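Local coordinates for GH127 beta-L-arabinofuranoside (Geobacillus stearothermophilus, PDB 4QK0), which probably hydrolyses terminal beta-L-arabinofuranosidic linkages, releasing L-arabinose, at residues P51-N57 with F69-Q75; N57-A61 with L119-I125; K301-Y305 with F321-N327; E535-A539 with W644-K648. All blocks are in the same frame, centred on the assembly; numbering follows the deposited sequence.

Contact 1: P51-N57 with F69-Q75; sequences PSHAIEN and FYGMVFQ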
loop_
_atom_site.group_PDB
_atom_site.type_symbol
_atom_site.label_atom_id
_atom_site.label_comp_id
_atom_site.label_asym_id
_atom_site.label_seq_id
_atom_site.Cartn_x
_atom_site.Cartn_y
_atom_site.Cartn_z
ATOM N N PRO A 51 -24.036 -20.396 2.528
ATOM C CA PRO A 51 -24.231 -21.542 3.403
ATOM C C PRO A 51 -22.911 -21.971 4.091
ATOM O O PRO A 51 -21.807 -21.686 3.591
ATOM C CB PRO A 51 -24.744 -22.633 2.464
ATOM C CG PRO A 51 -25.236 -21.905 1.273
ATOM C CD PRO A 51 -24.322 -20.727 1.130
ATOM N N SER A 52 -23.020 -22.553 5.284
ATOM C CA SER A 52 -21.817 -23.019 5.975
ATOM C C SER A 52 -21.723 -24.534 5.897
ATOM O O SER A 52 -20.657 -25.036 5.713
ATOM C CB SER A 52 -21.752 -22.482 7.420
ATOM O OG SER A 52 -22.181 -23.427 8.353
ATOM N N HIS A 53 -22.825 -25.255 6.095
ATOM C CA HIS A 53 -22.807 -26.718 6.165
ATOM C C HIS A 53 -21.945 -27.274 7.326
ATOM O O HIS A 53 -21.541 -28.443 7.304
ATOM C CB HIS A 53 -22.318 -27.336 4.826
ATOM C CG HIS A 53 -23.397 -27.530 3.806
ATOM N ND1 HIS A 53 -23.982 -28.754 3.570
ATOM C CD2 HIS A 53 -23.984 -26.664 2.948
ATOM C CE1 HIS A 53 -24.901 -28.632 2.632
ATOM N NE2 HIS A 53 -24.915 -27.374 2.231
ATOM N N ALA A 54 -21.649 -26.483 8.323
ATOM C CA ALA A 54 -20.644 -26.930 9.295
ATOM C C ALA A 54 -21.175 -28.124 10.105
ATOM O O ALA A 54 -20.431 -29.068 10.389
ATOM C CB ALA A 54 -20.206 -25.790 10.218
ATOM N N ILE A 55 -22.442 -28.053 10.483
ATOM C CA ILE A 55 -23.080 -29.121 11.265
ATOM C C ILE A 55 -23.404 -30.290 10.323
ATOM O O ILE A 55 -23.167 -31.459 10.646
ATOM C CB ILE A 55 -24.347 -28.626 11.948
ATOM C CG1 ILE A 55 -24.054 -27.498 12.941
ATOM C CG2 ILE A 55 -25.094 -29.764 12.646
ATOM C CD1 ILE A 55 -23.225 -27.913 14.130
ATOM N N GLU A 56 -23.911 -29.945 9.147
ATOM C CA GLU A 56 -24.269 -30.912 8.151
ATOM C C GLU A 56 -23.097 -31.828 7.837
ATOM O O GLU A 56 -23.251 -33.046 7.691
ATOM C CB GLU A 56 -24.817 -30.189 6.891
ATOM C CG GLU A 56 -25.460 -31.085 5.851
ATOM C CD GLU A 56 -26.581 -31.951 6.408
ATOM O OE1 GLU A 56 -27.111 -31.666 7.524
ATOM O OE2 GLU A 56 -26.920 -32.942 5.720
ATOM N N ASN A 57 -21.910 -31.264 7.685
ATOM C CA ASN A 57 -20.732 -32.089 7.404
ATOM C C ASN A 57 -20.572 -33.211 8.488
ATOM O O ASN A 57 -20.121 -34.267 8.176
ATOM C CB ASN A 57 -19.459 -31.250 7.354
ATOM C CG ASN A 57 -19.344 -30.377 6.091
ATOM O OD1 ASN A 57 -19.914 -30.665 5.048
ATOM N ND2 ASN A 57 -18.533 -29.332 6.196
ATOM N N PHE A 69 -19.308 -32.950 0.948
ATOM C CA PHE A 69 -18.668 -32.013 1.858
ATOM C C PHE A 69 -18.816 -30.588 1.271
ATOM O O PHE A 69 -18.796 -30.418 0.078
ATOM C CB PHE A 69 -17.181 -32.354 2.011
ATOM C CG PHE A 69 -16.447 -31.379 2.861
ATOM C CD1 PHE A 69 -15.859 -30.238 2.301
ATOM C CD2 PHE A 69 -16.364 -31.586 4.230
ATOM C CE1 PHE A 69 -15.219 -29.304 3.128
ATOM C CE2 PHE A 69 -15.709 -30.682 5.044
ATOM C CZ PHE A 69 -15.133 -29.539 4.505
ATOM N N TYR A 70 -19.003 -29.600 2.125
ATOM C CA TYR A 70 -19.019 -28.232 1.689
ATOM C C TYR A 70 -18.245 -27.347 2.652
ATOM O O TYR A 70 -18.357 -27.487 3.868
ATOM C CB TYR A 70 -20.460 -27.728 1.585
ATOM C CG TYR A 70 -20.577 -26.324 1.048
ATOM C CD1 TYR A 70 -20.417 -25.207 1.890
ATOM C CD2 TYR A 70 -20.864 -26.088 -0.306
ATOM C CE1 TYR A 70 -20.517 -23.905 1.400
ATOM C CE2 TYR A 70 -20.974 -24.785 -0.799
ATOM C CZ TYR A 70 -20.796 -23.703 0.060
ATOM O OH TYR A 70 -20.919 -22.416 -0.406
ATOM N N GLY A 71 -17.530 -26.364 2.094
ATOM C CA GLY A 71 -16.925 -25.289 2.886
ATOM C C GLY A 71 -15.412 -25.367 2.893
ATOM O O GLY A 71 -14.803 -26.039 2.040
HETATM N N MSE A 72 -14.805 -24.679 3.848
HETATM C CA MSE A 72 -13.352 -24.626 3.949
HETATM C C MSE A 72 -12.838 -25.877 4.663
HETATM O O MSE A 72 -13.562 -26.580 5.375
HETATM C CB MSE A 72 -12.948 -23.389 4.757
HETATM C CG MSE A 72 -13.329 -22.051 4.085
HETATM SE SE MSE A 72 -12.676 -21.927 2.208
HETATM C CE MSE A 72 -10.979 -20.942 2.500
ATOM N N VAL A 73 -11.568 -26.168 4.451
ATOM C CA VAL A 73 -10.954 -27.354 4.999
ATOM C C VAL A 73 -10.958 -27.347 6.551
ATOM O O VAL A 73 -11.015 -28.394 7.178
ATOM C CB VAL A 73 -9.581 -27.567 4.310
ATOM C CG1 VAL A 73 -8.503 -26.663 4.885
ATOM C CG2 VAL A 73 -9.217 -29.024 4.405
ATOM N N PHE A 74 -11.008 -26.146 7.125
ATOM C CA PHE A 74 -11.048 -25.910 8.577
ATOM C C PHE A 74 -12.438 -25.543 9.115
ATOM O O PHE A 74 -12.582 -24.959 10.193
ATOM C CB PHE A 74 -10.076 -24.771 8.930
ATOM C CG PHE A 74 -10.255 -23.526 8.080
ATOM C CD1 PHE A 74 -11.332 -22.670 8.273
ATOM C CD2 PHE A 74 -9.348 -23.243 7.050
ATOM C CE1 PHE A 74 -11.514 -21.548 7.469
ATOM C CE2 PHE A 74 -9.507 -22.121 6.255
ATOM C CZ PHE A 74 -10.583 -21.266 6.465
ATOM N N GLN A 75 -13.456 -25.875 8.360
ATOM C CA GLN A 75 -14.840 -25.659 8.775
ATOM C C GLN A 75 -15.191 -26.278 10.171
ATOM O O GLN A 75 -15.950 -25.701 10.933
ATOM C CB GLN A 75 -15.747 -26.271 7.679
ATOM C CG GLN A 75 -17.149 -25.674 7.579
ATOM C CD GLN A 75 -17.222 -24.404 6.736
ATOM O OE1 GLN A 75 -16.210 -23.892 6.222
ATOM N NE2 GLN A 75 -18.428 -23.895 6.582
#
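Asn-57, in the first turn of helix 54-61, grips the backbone of Tyr-70 with both ends of its amide, tying the helix to the loop that leads into helix 76-92; an ST turn at Ser-52 lies just ahead of the helix in this (alpha/alpha)6-barrel catalytic domain. Among the polar contacts, Tyr-70 N donates to Asn-57 OD1 at 3.2 Å, and Asn-57 ND2 returns a nearly straight bond (170°) to Tyr-70 O at 3.0 Å. The two bonds fix the amide's rotation, almost parallel to the Phe-69 ring, planes 11° apart. Ser-52 O receives a weak, bent bond from Gln-75 NE2. Aromatic packing comes from Tyr-70, whose CB sits over one face of the His-53 imidazole in a CH-pi contact while the two rings meet obliquely. Apolar contact is small: Ala-54 CB rests on Gln-75 CG. Gln-75 bends at chi2 (84°), turning its amide back along its own loop, where OE1 accepts from Met-72 N at 2.9 Å, the donor above the carbonyl plane.

Contact 2: N57-A61 with L119-I125; sequences NFRIA and LNTYYTI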
loop_
_atom_site.group_PDB
_atom_site.type_symbol
_atom_site.label_atom_id
_atom_site.label_comp_id
_atom_site.label_asym_id
_atom_site.label_seq_id
_atom_site.Cartn_x
_atom_site.Cartn_y
_atom_site.Cartn_z
ATOM N N ASN A 57 -21.910 -31.264 7.685
ATOM C CA ASN A 57 -20.732 -32.089 7.404
ATOM C C ASN A 57 -20.572 -33.211 8.488
ATOM O O ASN A 57 -20.121 -34.267 8.176
ATOM C CB ASN A 57 -19.459 -31.250 7.354
ATOM C CG ASN A 57 -19.344 -30.377 6.091
ATOM O OD1 ASN A 57 -19.914 -30.665 5.048
ATOM N ND2 ASN A 57 -18.533 -29.332 6.196
ATOM N N PHE A 58 -20.859 -32.923 9.750
ATOM C CA PHE A 58 -20.727 -33.943 10.814
ATOM C C PHE A 58 -21.845 -34.965 10.730
ATOM O O PHE A 58 -21.623 -36.152 10.948
ATOM C CB PHE A 58 -20.747 -33.332 12.205
ATOM C CG PHE A 58 -19.476 -32.645 12.574
ATOM C CD1 PHE A 58 -18.347 -33.373 12.923
ATOM C CD2 PHE A 58 -19.404 -31.260 12.565
ATOM C CE1 PHE A 58 -17.160 -32.737 13.242
ATOM C CE2 PHE A 58 -18.234 -30.622 12.899
ATOM C CZ PHE A 58 -17.107 -31.347 13.215
ATOM N N ARG A 59 -23.042 -34.507 10.367
ATOM C CA ARG A 59 -24.112 -35.427 10.073
ATOM C C ARG A 59 -23.720 -36.416 9.008
ATOM O O ARG A 59 -23.938 -37.631 9.166
ATOM C CB ARG A 59 -25.340 -34.687 9.594
ATOM C CG ARG A 59 -26.135 -34.131 10.724
ATOM C CD ARG A 59 -27.599 -34.023 10.363
ATOM N NE ARG A 59 -28.156 -33.162 11.361
ATOM C CZ ARG A 59 -28.196 -31.839 11.273
ATOM N NH1 ARG A 59 -27.775 -31.206 10.176
ATOM N NH2 ARG A 59 -28.682 -31.158 12.295
ATOM N N ILE A 60 -23.212 -35.906 7.885
ATOM C CA ILE A 60 -22.844 -36.787 6.794
ATOM C C ILE A 60 -21.801 -37.747 7.301
ATOM O O ILE A 60 -21.864 -38.959 7.082
ATOM C CB ILE A 60 -22.356 -35.982 5.589
ATOM C CG1 ILE A 60 -23.519 -35.107 5.051
ATOM C CG2 ILE A 60 -21.840 -36.907 4.509
ATOM C CD1 ILE A 60 -23.093 -34.043 4.048
ATOM N N ALA A 61 -20.833 -37.216 8.020
ATOM C CA ALA A 61 -19.727 -38.050 8.486
ATOM C C ALA A 61 -20.211 -39.121 9.458
ATOM O O ALA A 61 -19.597 -40.144 9.564
ATOM C CB ALA A 61 -18.639 -37.182 9.137
ATOM N N LEU A 119 -11.282 -37.514 14.096
ATOM C CA LEU A 119 -12.521 -36.759 13.905
ATOM C C LEU A 119 -12.270 -35.572 12.941
ATOM O O LEU A 119 -11.727 -34.492 13.336
ATOM C CB LEU A 119 -12.972 -36.185 15.218
ATOM C CG LEU A 119 -14.460 -35.989 15.509
ATOM C CD1 LEU A 119 -14.641 -34.838 16.455
ATOM C CD2 LEU A 119 -15.347 -35.830 14.311
ATOM N N ASN A 120 -12.653 -35.763 11.690
ATOM C CA ASN A 120 -12.424 -34.721 10.672
ATOM C C ASN A 120 -13.355 -34.976 9.513
ATOM O O ASN A 120 -13.244 -36.016 8.854
ATOM C CB ASN A 120 -10.975 -34.729 10.209
ATOM C CG ASN A 120 -10.662 -33.594 9.243
ATOM O OD1 ASN A 120 -11.045 -33.625 8.081
ATOM N ND2 ASN A 120 -9.959 -32.591 9.731
ATOM N N THR A 121 -14.271 -34.041 9.274
ATOM C CA THR A 121 -15.287 -34.260 8.251
ATOM C C THR A 121 -14.724 -34.277 6.850
ATOM O O THR A 121 -15.061 -35.159 6.049
ATOM C CB THR A 121 -16.427 -33.258 8.353
ATOM O OG1 THR A 121 -15.907 -31.937 8.198
ATOM C CG2 THR A 121 -17.116 -33.386 9.687
ATOM N N TYR A 122 -13.785 -33.384 6.560
ATOM C CA TYR A 122 -13.227 -33.303 5.229
ATOM C C TYR A 122 -12.552 -34.580 4.794
ATOM O O TYR A 122 -12.751 -35.061 3.674
ATOM C CB TYR A 122 -12.238 -32.154 5.188
ATOM C CG TYR A 122 -11.554 -31.949 3.845
ATOM C CD1 TYR A 122 -10.376 -32.590 3.561
ATOM C CD2 TYR A 122 -12.089 -31.083 2.876
ATOM C CE1 TYR A 122 -9.743 -32.417 2.331
ATOM C CE2 TYR A 122 -11.463 -30.886 1.652
ATOM C CZ TYR A 122 -10.291 -31.564 1.388
ATOM O OH TYR A 122 -9.676 -31.449 0.184
ATOM N N TYR A 123 -11.736 -35.149 5.679
ATOM C CA TYR A 123 -11.055 -36.442 5.378
ATOM C C TYR A 123 -11.867 -37.692 5.687
ATOM O O TYR A 123 -11.382 -38.776 5.561
ATOM C CB TYR A 123 -9.740 -36.504 6.118
ATOM C CG TYR A 123 -8.688 -35.654 5.469
ATOM C CD1 TYR A 123 -8.150 -36.008 4.244
ATOM C CD2 TYR A 123 -8.269 -34.472 6.063
ATOM C CE1 TYR A 123 -7.169 -35.225 3.651
ATOM C CE2 TYR A 123 -7.304 -33.696 5.499
ATOM C CZ TYR A 123 -6.782 -34.055 4.289
ATOM O OH TYR A 123 -5.801 -33.269 3.757
ATOM N N THR A 124 -13.074 -37.529 6.164
ATOM C CA THR A 124 -14.001 -38.651 6.272
ATOM C C THR A 124 -14.929 -38.696 5.071
ATOM O O THR A 124 -15.145 -39.746 4.543
ATOM C CB THR A 124 -14.856 -38.563 7.532
ATOM O OG1 THR A 124 -13.989 -38.588 8.691
ATOM C CG2 THR A 124 -15.842 -39.717 7.576
ATOM N N ILE A 125 -15.366 -37.547 4.577
ATOM C CA ILE A 125 -16.329 -37.494 3.475
ATOM C C ILE A 125 -15.689 -37.219 2.123
ATOM O O ILE A 125 -15.878 -37.957 1.168
ATOM C CB ILE A 125 -17.274 -36.343 3.690
ATOM C CG1 ILE A 125 -18.127 -36.583 4.907
ATOM C CG2 ILE A 125 -18.109 -36.120 2.449
ATOM C CD1 ILE A 125 -18.733 -35.301 5.408
#
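The Phe-58 ring takes the methyl of Thr-121 on one face and Leu-119 at its edge. Thr-121 CG2 stands 3.7 Å from the Phe-58 ring centroid, displaced toward the rim, a CH-pi contact; Leu-119 CD2 lies near the ring plane, 3.7 Å from Phe-58 CE1. With chi1 at 60°, Thr-121 sends its methyl to Phe-58 and its hydroxyl past Asn-57 CB to a hydrogen bond with Asp-76. From helix 122-126, Ile-125 CD1 wedges between Asn-57 O, at 3.3 Å, and Ile-60 CG2, at 3.6 Å, the isoleucines crossing at about a right angle. Ala-61 CB completes the patch against Thr-124 CG2. No hydrogen bond spans the two segments. Within its own segment, Asn-120 caps the turn into the helix: its OD1 accepts from Tyr-123 N at 2.9 Å, in the carbonyl plane. The contact packs the last turn of helix 54-61 against the start of helix 122-126, while Phe-58 also reaches Leu-108, Leu-109 and Ala-112 of helix 96-112 and Val-79 of helix 76-92.

Contact 3: K301-Y305 with F321-N327; sequences KRQMY and FDFDLPN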
loop_
_atom_site.group_PDB
_atom_site.type_symbol
_atom_site.label_atom_id
_atom_site.label_comp_id
_atom_site.label_asym_id
_atom_site.label_seq_id
_atom_site.Cartn_x
_atom_site.Cartn_y
_atom_site.Cartn_z
ATOM N N LYS A 301 7.320 -4.120 21.463
ATOM C CA LYS A 301 8.064 -2.890 21.387
ATOM C C LYS A 301 8.463 -2.467 19.946
ATOM O O LYS A 301 9.065 -1.415 19.757
ATOM C CB LYS A 301 9.299 -2.976 22.251
ATOM C CG LYS A 301 8.841 -3.062 23.716
ATOM C CD LYS A 301 9.692 -2.402 24.800
ATOM C CE LYS A 301 9.032 -2.610 26.176
ATOM N NZ LYS A 301 8.998 -4.061 26.562
ATOM N N ARG A 302 8.223 -3.319 18.963
ATOM C CA ARG A 302 8.595 -2.965 17.594
ATOM C C ARG A 302 7.564 -3.249 16.570
ATOM O O ARG A 302 7.651 -2.652 15.535
ATOM C CB ARG A 302 9.911 -3.624 17.216
ATOM C CG ARG A 302 10.981 -3.231 18.189
ATOM C CD ARG A 302 12.332 -3.546 17.697
ATOM N NE ARG A 302 13.353 -2.908 18.516
ATOM C CZ ARG A 302 14.632 -2.838 18.154
ATOM N NH1 ARG A 302 15.022 -3.331 16.980
ATOM N NH2 ARG A 302 15.514 -2.246 18.945
ATOM N N GLN A 303 6.622 -4.162 16.814
ATOM C CA GLN A 303 5.670 -4.560 15.757
ATOM C C GLN A 303 4.227 -4.611 16.213
ATOM O O GLN A 303 3.462 -5.436 15.765
ATOM C CB GLN A 303 6.055 -5.861 15.112
ATOM C CG GLN A 303 7.436 -5.815 14.458
ATOM C CD GLN A 303 7.642 -7.019 13.556
ATOM O OE1 GLN A 303 7.031 -7.138 12.497
ATOM N NE2 GLN A 303 8.438 -7.988 14.029
HETATM N N MSE A 304 3.850 -3.686 17.071
HETATM C CA MSE A 304 2.525 -3.623 17.589
HETATM C C MSE A 304 1.967 -2.234 17.449
HETATM O O MSE A 304 2.644 -1.275 17.752
HETATM C CB MSE A 304 2.532 -3.974 19.087
HETATM C CG MSE A 304 1.155 -4.018 19.658
HETATM SE SE MSE A 304 1.109 -4.333 21.631
HETATM C CE MSE A 304 1.837 -2.679 22.250
ATOM N N TYR A 305 0.686 -2.138 17.049
ATOM C CA TYR A 305 -0.011 -0.850 16.934
ATOM C C TYR A 305 -0.465 -0.361 18.288
ATOM O O TYR A 305 -0.684 -1.136 19.206
ATOM C CB TYR A 305 -1.219 -1.014 15.988
ATOM C CG TYR A 305 -0.831 -1.186 14.489
ATOM C CD1 TYR A 305 -0.572 -0.084 13.700
ATOM C CD2 TYR A 305 -0.755 -2.419 13.915
ATOM C CE1 TYR A 305 -0.228 -0.215 12.365
ATOM C CE2 TYR A 305 -0.400 -2.560 12.588
ATOM C CZ TYR A 305 -0.160 -1.426 11.799
ATOM O OH TYR A 305 0.237 -1.585 10.458
ATOM N N PHE A 321 8.304 -6.005 9.670
ATOM C CA PHE A 321 9.587 -5.847 10.345
ATOM C C PHE A 321 9.504 -4.704 11.310
ATOM O O PHE A 321 8.537 -3.895 11.306
ATOM C CB PHE A 321 10.749 -5.690 9.304
ATOM C CG PHE A 321 10.581 -4.506 8.391
ATOM C CD1 PHE A 321 11.052 -3.240 8.779
ATOM C CD2 PHE A 321 9.872 -4.616 7.209
ATOM C CE1 PHE A 321 10.841 -2.113 7.986
ATOM C CE2 PHE A 321 9.670 -3.488 6.393
ATOM C CZ PHE A 321 10.168 -2.244 6.801
ATOM N N ASP A 322 10.556 -4.545 12.091
ATOM C CA ASP A 322 10.561 -3.516 13.131
ATOM C C ASP A 322 10.157 -2.122 12.674
ATOM O O ASP A 322 10.692 -1.580 11.715
ATOM C CB ASP A 322 11.941 -3.435 13.749
ATOM C CG ASP A 322 12.336 -4.743 14.490
ATOM O OD1 ASP A 322 11.549 -5.735 14.503
ATOM O OD2 ASP A 322 13.458 -4.768 15.026
ATOM N N PHE A 323 9.227 -1.549 13.420
ATOM C CA PHE A 323 8.817 -0.187 13.296
ATOM C C PHE A 323 7.987 0.139 12.013
ATOM O O PHE A 323 7.691 1.304 11.798
ATOM C CB PHE A 323 10.006 0.755 13.393
ATOM C CG PHE A 323 10.825 0.610 14.645
ATOM C CD1 PHE A 323 10.290 0.902 15.893
ATOM C CD2 PHE A 323 12.171 0.270 14.560
ATOM C CE1 PHE A 323 11.083 0.855 17.028
ATOM C CE2 PHE A 323 12.977 0.216 15.705
ATOM C CZ PHE A 323 12.417 0.486 16.941
ATOM N N ASP A 324 7.642 -0.868 11.201
ATOM C CA ASP A 324 6.799 -0.716 10.004
ATOM C C ASP A 324 5.339 -0.880 10.377
ATOM O O ASP A 324 4.787 -1.973 10.395
ATOM C CB ASP A 324 7.203 -1.726 8.912
ATOM C CG ASP A 324 6.330 -1.619 7.638
ATOM O OD1 ASP A 324 5.995 -0.509 7.249
ATOM O OD2 ASP A 324 5.981 -2.641 7.032
ATOM N N LEU A 325 4.732 0.224 10.722
ATOM C CA LEU A 325 3.382 0.217 11.289
ATOM C C LEU A 325 2.472 1.254 10.640
ATOM O O LEU A 325 2.027 2.216 11.285
ATOM C CB LEU A 325 3.500 0.522 12.778
ATOM C CG LEU A 325 4.182 -0.607 13.549
ATOM C CD1 LEU A 325 4.569 -0.109 14.917
ATOM C CD2 LEU A 325 3.296 -1.846 13.671
ATOM N N PRO A 326 2.209 1.072 9.350
ATOM C CA PRO A 326 1.406 2.019 8.567
ATOM C C PRO A 326 -0.033 1.930 9.027
ATOM O O PRO A 326 -0.524 0.847 9.308
ATOM C CB PRO A 326 1.565 1.540 7.144
ATOM C CG PRO A 326 1.799 0.048 7.296
ATOM C CD PRO A 326 2.686 -0.034 8.531
ATOM N N ASN A 327 -0.697 3.075 9.091
ATOM C CA ASN A 327 -2.034 3.150 9.651
ATOM C C ASN A 327 -3.172 2.829 8.665
ATOM O O ASN A 327 -4.240 2.330 9.070
ATOM C CB ASN A 327 -2.215 4.522 10.274
ATOM C CG ASN A 327 -1.291 4.725 11.478
ATOM O OD1 ASN A 327 -1.274 3.897 12.375
ATOM N ND2 ASN A 327 -0.508 5.813 11.503
#
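Phe-321 begins a type II beta turn against Gln-303, whose side-chain amide carbon packs on the Phe-321 backbone while its NE2 bonds to Asn-298. At Asp-322, OD2 forms a salt bridge with Arg-302 NH1 at 2.9 Å; the acceptor lies in the guanidinium plane but meets the donor on its anti side, tilted 32° from the carboxylate plane, the two flat groups perpendicular. OD1 of the same carboxylate is held by Asn-298. Phe-323 N donates to Arg-302 O at 2.9 Å, and its CZ lies over one guanidinium face, toward the rim, 3.9 Å from Arg-302 NE. Leu-325 CD2 sits over the centre of the Tyr-305 ring, 3.9 Å from the centroid, and its CD1 touches Met-304 O. Pro-326 O accepts from Tyr-305 OH at 2.8 Å. At the dimer interface, Asp-324 pairs with Arg-394 and Met-304 O with Tyr-613, both of the second subunit. The contact ties the end of helix 286-302 to the loop between strand 318-319 and helix 334-350.

Contact 4: E535-A539 with W644-K648; sequences ERIKA and WVNEK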
loop_
_atom_site.group_PDB
_atom_site.type_symbol
_atom_site.label_atom_id
_atom_site.label_comp_id
_atom_site.label_asym_id
_atom_site.label_seq_id
_atom_site.Cartn_x
_atom_site.Cartn_y
_atom_site.Cartn_z
ATOM N N GLU A 535 -3.781 12.040 27.697
ATOM C CA GLU A 535 -2.420 12.025 27.310
ATOM C C GLU A 535 -2.258 12.112 25.772
ATOM O O GLU A 535 -3.024 11.536 25.022
ATOM C CB GLU A 535 -1.772 10.711 27.736
ATOM C CG GLU A 535 -1.777 10.411 29.224
ATOM C CD GLU A 535 -0.666 11.109 30.028
ATOM O OE1 GLU A 535 -0.049 12.107 29.543
ATOM O OE2 GLU A 535 -0.463 10.672 31.198
ATOM N N ARG A 536 -1.204 12.799 25.351
ATOM C CA ARG A 536 -0.762 12.857 23.966
ATOM C C ARG A 536 0.316 11.796 23.799
ATOM O O ARG A 536 1.396 11.933 24.358
ATOM C CB ARG A 536 -0.152 14.234 23.668
ATOM C CG ARG A 536 -1.156 15.363 23.402
ATOM C CD ARG A 536 -0.372 16.662 23.103
ATOM N NE ARG A 536 -1.163 17.773 22.605
ATOM C CZ ARG A 536 -1.990 18.511 23.356
ATOM N NH1 ARG A 536 -2.145 18.273 24.670
ATOM N NH2 ARG A 536 -2.682 19.494 22.797
ATOM N N ILE A 537 0.040 10.740 23.060
ATOM C CA ILE A 537 1.006 9.677 22.919
ATOM C C ILE A 537 1.851 9.881 21.650
ATOM O O ILE A 537 1.298 10.133 20.562
ATOM C CB ILE A 537 0.281 8.329 22.848
ATOM C CG1 ILE A 537 -0.650 8.134 24.082
ATOM C CG2 ILE A 537 1.280 7.196 22.763
ATOM C CD1 ILE A 537 0.055 8.204 25.429
ATOM N N LYS A 538 3.160 9.725 21.786
ATOM C CA LYS A 538 4.083 9.753 20.683
ATOM C C LYS A 538 4.694 8.395 20.400
ATOM O O LYS A 538 4.976 7.637 21.321
ATOM C CB LYS A 538 5.219 10.715 20.986
ATOM C CG LYS A 538 4.788 12.156 21.140
ATOM C CD LYS A 538 4.282 12.829 19.861
ATOM C CE LYS A 538 5.314 12.735 18.715
ATOM N NZ LYS A 538 4.898 13.333 17.428
ATOM N N ALA A 539 4.880 8.078 19.127
ATOM C CA ALA A 539 5.526 6.838 18.760
ATOM C C ALA A 539 7.011 7.036 18.610
ATOM O O ALA A 539 7.487 8.134 18.307
ATOM C CB ALA A 539 4.985 6.277 17.499
ATOM N N TRP A 644 -3.893 8.496 14.625
ATOM C CA TRP A 644 -2.735 9.312 14.695
ATOM C C TRP A 644 -3.027 10.622 13.973
ATOM O O TRP A 644 -3.148 10.662 12.751
ATOM C CB TRP A 644 -1.539 8.575 14.101
ATOM C CG TRP A 644 -1.107 7.489 14.972
ATOM C CD1 TRP A 644 -1.448 6.169 14.886
ATOM C CD2 TRP A 644 -0.222 7.607 16.077
ATOM N NE1 TRP A 644 -0.871 5.478 15.889
ATOM C CE2 TRP A 644 -0.083 6.335 16.623
ATOM C CE3 TRP A 644 0.476 8.670 16.650
ATOM C CZ2 TRP A 644 0.718 6.082 17.732
ATOM C CZ3 TRP A 644 1.287 8.421 17.721
ATOM C CH2 TRP A 644 1.380 7.125 18.278
ATOM N N VAL A 645 -3.073 11.701 14.714
ATOM C CA VAL A 645 -3.365 13.003 14.128
ATOM C C VAL A 645 -2.110 13.861 13.991
ATOM O O VAL A 645 -1.214 13.804 14.836
ATOM C CB VAL A 645 -4.623 13.691 14.772
ATOM C CG1 VAL A 645 -5.250 12.912 15.891
ATOM C CG2 VAL A 645 -4.430 15.129 15.160
ATOM N N ASN A 646 -2.034 14.600 12.902
ATOM C CA ASN A 646 -0.981 15.548 12.688
ATOM C C ASN A 646 -0.862 16.579 13.768
ATOM O O ASN A 646 -1.819 17.101 14.228
ATOM C CB ASN A 646 -1.109 16.251 11.349
ATOM C CG ASN A 646 -0.845 15.361 10.207
ATOM O OD1 ASN A 646 -1.688 15.156 9.416
ATOM N ND2 ASN A 646 0.315 14.840 10.125
ATOM N N GLU A 647 0.358 16.850 14.141
ATOM C CA GLU A 647 0.657 17.731 15.219
ATOM C C GLU A 647 1.052 19.117 14.746
ATOM O O GLU A 647 1.690 19.277 13.755
ATOM C CB GLU A 647 1.730 17.078 16.091
ATOM C CG GLU A 647 2.143 17.790 17.346
ATOM C CD GLU A 647 2.619 16.869 18.470
ATOM O OE1 GLU A 647 3.654 16.214 18.338
ATOM O OE2 GLU A 647 1.964 16.826 19.510
ATOM N N LYS A 648 0.576 20.104 15.474
ATOM C CA LYS A 648 0.977 21.511 15.452
ATOM C C LYS A 648 1.016 22.241 14.143
ATOM O O LYS A 648 0.338 23.246 14.001
ATOM C CB LYS A 648 2.248 21.736 16.253
ATOM C CG LYS A 648 3.515 21.758 15.436
ATOM C CD LYS A 648 4.413 22.909 15.845
ATOM C CE LYS A 648 4.855 23.734 14.647
ATOM N NZ LYS A 648 4.389 25.130 14.781
#
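Two strands of the C-terminal beta domain, 534-539 and 641-647, meet without a backbone hydrogen bond between them, through side chains that reach across, their touching parts running 110° apart. Trp-644 carries one end of the contact. Its six-membered ring reaches the backbone of the other strand, with CZ3 3.3 Å from Ile-537 O and CH2 3.7 Å from Ala-539 N. Ala-539 CB adds an apolar touch on Trp-644 CH2 at 3.8 Å. The other end is ionic: Lys-538 NZ makes a long salt bridge to Glu-647 OE1 at 3.3 Å, approaching from above the carboxylate plane. The lysine is folded at chi2 and chi3 (-68° and -55°), which curls its end back toward the strand opposite, whereas Glu-647 stretches out to meet it with CG anti to the backbone N. Lys-538 NZ also bonds to Lys-549 O, giving the ammonium two partners. Arg-536, whose NH2 bonds to Pro-576 O and Ala-579 O, keeps NE 4.5 Å from Glu-647 OE2, beyond a salt bridge but probably favourable. Strand 549-554 pairs with both strands, and Lys-538 and Ala-539 continue the sheet as an antiparallel ladder with a strand of the second subunit.

In the fold
Contacts 1 and 2 form one unit: they share Asn-57 and helix 54-61, their centres are 9 Å apart, and Phe-69 CE2 of contact 1 packs on Thr-121 OG1 of contact 2 at 3.4 Å. Contacts 3 and 4 form a second unit, with centres 16 Å apart, joined where Asn-327 OD1 lies 3.4 Å from Trp-644 CD1; this links the catalytic domain to the C-terminal domain, and both contacts touch the second subunit. The units are well separated: contact 1 is about 36 Å from contact 3, and contact 2 about 52 Å from contact 4, between centres. Contacts 1 and 2 lie on the opposite side of the chain's centre from contact 4.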